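Local atomic coordinates of nucleosome assembly protein 1, putative (Plasmodium falciparum, PDB entry 3FS3), a protein that probably binds histones and acts as a chaperone in nucleosome assembly. Residues 167-172 and 204-209. Residues are numbered along the deposited sequence; the frame is centred on the assembly and turned at random.
Sequences NPFFSN and DNKNIL
Lys206 meets the turn at Pro168 and Phe169 with the carbon part of its side chain. Its CG does most of the touching, lying 3.2 Å from the backbone O of Pro168 and 3.7 Å from CD1 of the Phe169 ring, which it approaches obliquely. CB sits 3.7 Å from the backbone O of Phe169, while CD passes the Pro168 carbonyl at a similar distance. Beyond CB the lysine chain bends at chi2, chi3 and chi4, and CE and NZ draw off from the turn, which leaves the contact to CB, CG and CD. The interface is small, about 162 Å² summed over both sides, and consists of van der Waals contact between methylenes, one ring carbon and carbonyl oxygens. The Phe169 ring has CG beside the backbone N and anti to the carbonyl carbon (chi1 -62°), a setting that brings CD1 up to the lysine. The same side chain touches Glu135 and Ile136 of helix 131-137, and Ile208 packs against that helix as well. Two loops of the NAP domain thus come together at one end of its four-stranded antiparallel sheet: residues 167-172 belong to the connection between strands 158-164 and 174-181, whereas the loop holding residues 204-209 follows the last strand, 192-197. An Asx turn and an Asx motif shape the first loop. Asn167 OD1 takes two backbone N-H groups: Phe169 N at 2.7 Å, in the carbonyl plane, makes the turn, and Phe170 N at 2.9 Å, with a nearly straight bond (166°), completes the motif, which fixes the backbone on both sides of Phe169. The second loop has its own Asx turn, Leu209 N to Asn207 OD1 at 3.1 Å, with the donor well above the carbonyl plane. Backbone hydrogen bonds between Phe169 and Tyr203 and between Ser171 and Asp201 tie the first loop to residues just ahead of Asp204.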
loop_
_atom_site.group_PDB
_atom_site.type_symbol
_atom_site.label_atom_id
_atom_site.label_comp_id
_atom_site.label_asym_id
_atom_site.label_seq_id
_atom_site.Cartn_x
_atom_site.Cartn_y
_atom_site.Cartn_z
ATOM N N ASN A 167 2.587 -26.562 -26.893
ATOM C CA ASN A 167 2.661 -25.496 -27.869
ATOM C C ASN A 167 3.955 -25.589 -28.679
ATOM O O ASN A 167 4.916 -26.213 -28.254
ATOM C CB ASN A 167 2.566 -24.158 -27.131
ATOM C CG ASN A 167 3.810 -23.860 -26.331
ATOM O OD1 ASN A 167 4.832 -23.477 -26.894
ATOM N ND2 ASN A 167 3.743 -24.055 -25.012
ATOM N N PRO A 168 3.989 -24.956 -29.862
ATOM C CA PRO A 168 5.164 -24.977 -30.739
ATOM C C PRO A 168 6.270 -23.978 -30.416
ATOM O O PRO A 168 7.239 -23.853 -31.170
ATOM C CB PRO A 168 4.549 -24.740 -32.119
ATOM C CG PRO A 168 3.446 -23.760 -31.802
ATOM C CD PRO A 168 2.837 -24.319 -30.528
ATOM N N PHE A 169 6.148 -23.286 -29.290
ATOM C CA PHE A 169 7.137 -22.280 -28.919
ATOM C C PHE A 169 8.161 -22.750 -27.894
ATOM O O PHE A 169 9.358 -22.514 -28.057
ATOM C CB PHE A 169 6.410 -21.034 -28.423
ATOM C CG PHE A 169 5.553 -20.404 -29.469
ATOM C CD1 PHE A 169 6.125 -19.627 -30.479
ATOM C CD2 PHE A 169 4.184 -20.626 -29.485
ATOM C CE1 PHE A 169 5.341 -19.082 -31.499
ATOM C CE2 PHE A 169 3.387 -20.086 -30.499
ATOM C CZ PHE A 169 3.971 -19.310 -31.510
ATOM N N PHE A 170 7.696 -23.402 -26.833
ATOM C CA PHE A 170 8.599 -23.924 -25.819
ATOM C C PHE A 170 7.994 -25.177 -25.219
ATOM O O PHE A 170 6.784 -25.380 -25.299
ATOM C CB PHE A 170 8.895 -22.870 -24.737
ATOM C CG PHE A 170 7.675 -22.274 -24.099
ATOM C CD1 PHE A 170 6.867 -23.032 -23.257
ATOM C CD2 PHE A 170 7.358 -20.928 -24.308
ATOM C CE1 PHE A 170 5.764 -22.459 -22.628
ATOM C CE2 PHE A 170 6.254 -20.345 -23.684
ATOM C CZ PHE A 170 5.458 -21.115 -22.841
ATOM N N SER A 171 8.834 -26.024 -24.635
ATOM C CA SER A 171 8.368 -27.283 -24.060
ATOM C C SER A 171 7.807 -27.182 -22.642
ATOM O O SER A 171 7.023 -28.031 -22.232
ATOM C CB SER A 171 9.507 -28.310 -24.076
ATOM O OG SER A 171 10.635 -27.825 -23.361
ATOM N N ASN A 172 8.213 -26.155 -21.904
ATOM C CA ASN A 172 7.762 -25.962 -20.522
ATOM C C ASN A 172 6.248 -26.036 -20.425
ATOM O O ASN A 172 5.538 -25.362 -21.178
ATOM C CB ASN A 172 8.206 -24.596 -19.987
ATOM C CG ASN A 172 9.659 -24.301 -20.265
ATOM O OD1 ASN A 172 10.036 -24.005 -21.399
ATOM N ND2 ASN A 172 10.491 -24.389 -19.234
ATOM N N ASP A 204 13.452 -24.448 -31.699
ATOM C CA ASP A 204 14.213 -23.840 -32.780
ATOM C C ASP A 204 13.505 -22.652 -33.457
ATOM O O ASP A 204 12.316 -22.715 -33.762
ATOM C CB ASP A 204 14.566 -24.917 -33.809
ATOM C CG ASP A 204 15.757 -24.541 -34.658
ATOM O OD1 ASP A 204 16.596 -23.742 -34.190
ATOM O OD2 ASP A 204 15.864 -25.058 -35.786
ATOM N N ASN A 205 14.251 -21.566 -33.661
ATOM C CA ASN A 205 13.752 -20.339 -34.295
ATOM C C ASN A 205 12.524 -19.697 -33.654
ATOM O O ASN A 205 11.975 -18.739 -34.195
ATOM C CB ASN A 205 13.437 -20.593 -35.773
ATOM C CG ASN A 205 14.628 -21.109 -36.542
ATOM O OD1 ASN A 205 15.695 -20.492 -36.543
ATOM N ND2 ASN A 205 14.456 -22.247 -37.212
ATOM N N LYS A 206 12.095 -20.200 -32.503
ATOM C CA LYS A 206 10.907 -19.663 -31.847
ATOM C C LYS A 206 11.166 -18.629 -30.763
ATOM O O LYS A 206 10.236 -17.986 -30.289
ATOM C CB LYS A 206 10.076 -20.809 -31.258
ATOM C CG LYS A 206 8.928 -21.326 -32.126
ATOM C CD LYS A 206 9.365 -21.885 -33.464
ATOM C CE LYS A 206 9.309 -20.829 -34.564
ATOM N NZ LYS A 206 7.937 -20.282 -34.773
ATOM N N ASN A 207 12.416 -18.453 -30.361
ATOM C CA ASN A 207 12.708 -17.490 -29.312
ATOM C C ASN A 207 12.444 -16.054 -29.775
ATOM O O ASN A 207 13.301 -15.416 -30.389
ATOM C CB ASN A 207 14.156 -17.646 -28.850
ATOM C CG ASN A 207 14.463 -16.843 -27.597
ATOM O OD1 ASN A 207 13.593 -16.177 -27.034
ATOM N ND2 ASN A 207 15.712 -16.908 -27.152
ATOM N N ILE A 208 11.249 -15.555 -29.471
ATOM C CA ILE A 208 10.850 -14.200 -29.841
ATOM C C ILE A 208 11.741 -13.145 -29.204
ATOM O O ILE A 208 11.796 -12.011 -29.676
ATOM C CB ILE A 208 9.403 -13.905 -29.416
ATOM C CG1 ILE A 208 9.251 -14.147 -27.915
ATOM C CG2 ILE A 208 8.442 -14.764 -30.214
ATOM C CD1 ILE A 208 7.877 -13.850 -27.381
ATOM N N LEU A 209 12.430 -13.508 -28.128
ATOM C CA LEU A 209 13.313 -12.562 -27.455
ATOM C C LEU A 209 14.486 -12.220 -28.368
ATOM O O LEU A 209 15.276 -11.321 -28.072
ATOM C CB LEU A 209 13.831 -13.153 -26.141
ATOM C CG LEU A 209 12.798 -13.516 -25.072
ATOM C CD1 LEU A 209 13.519 -14.045 -23.845
ATOM C CD2 LEU A 209 11.964 -12.296 -24.708
#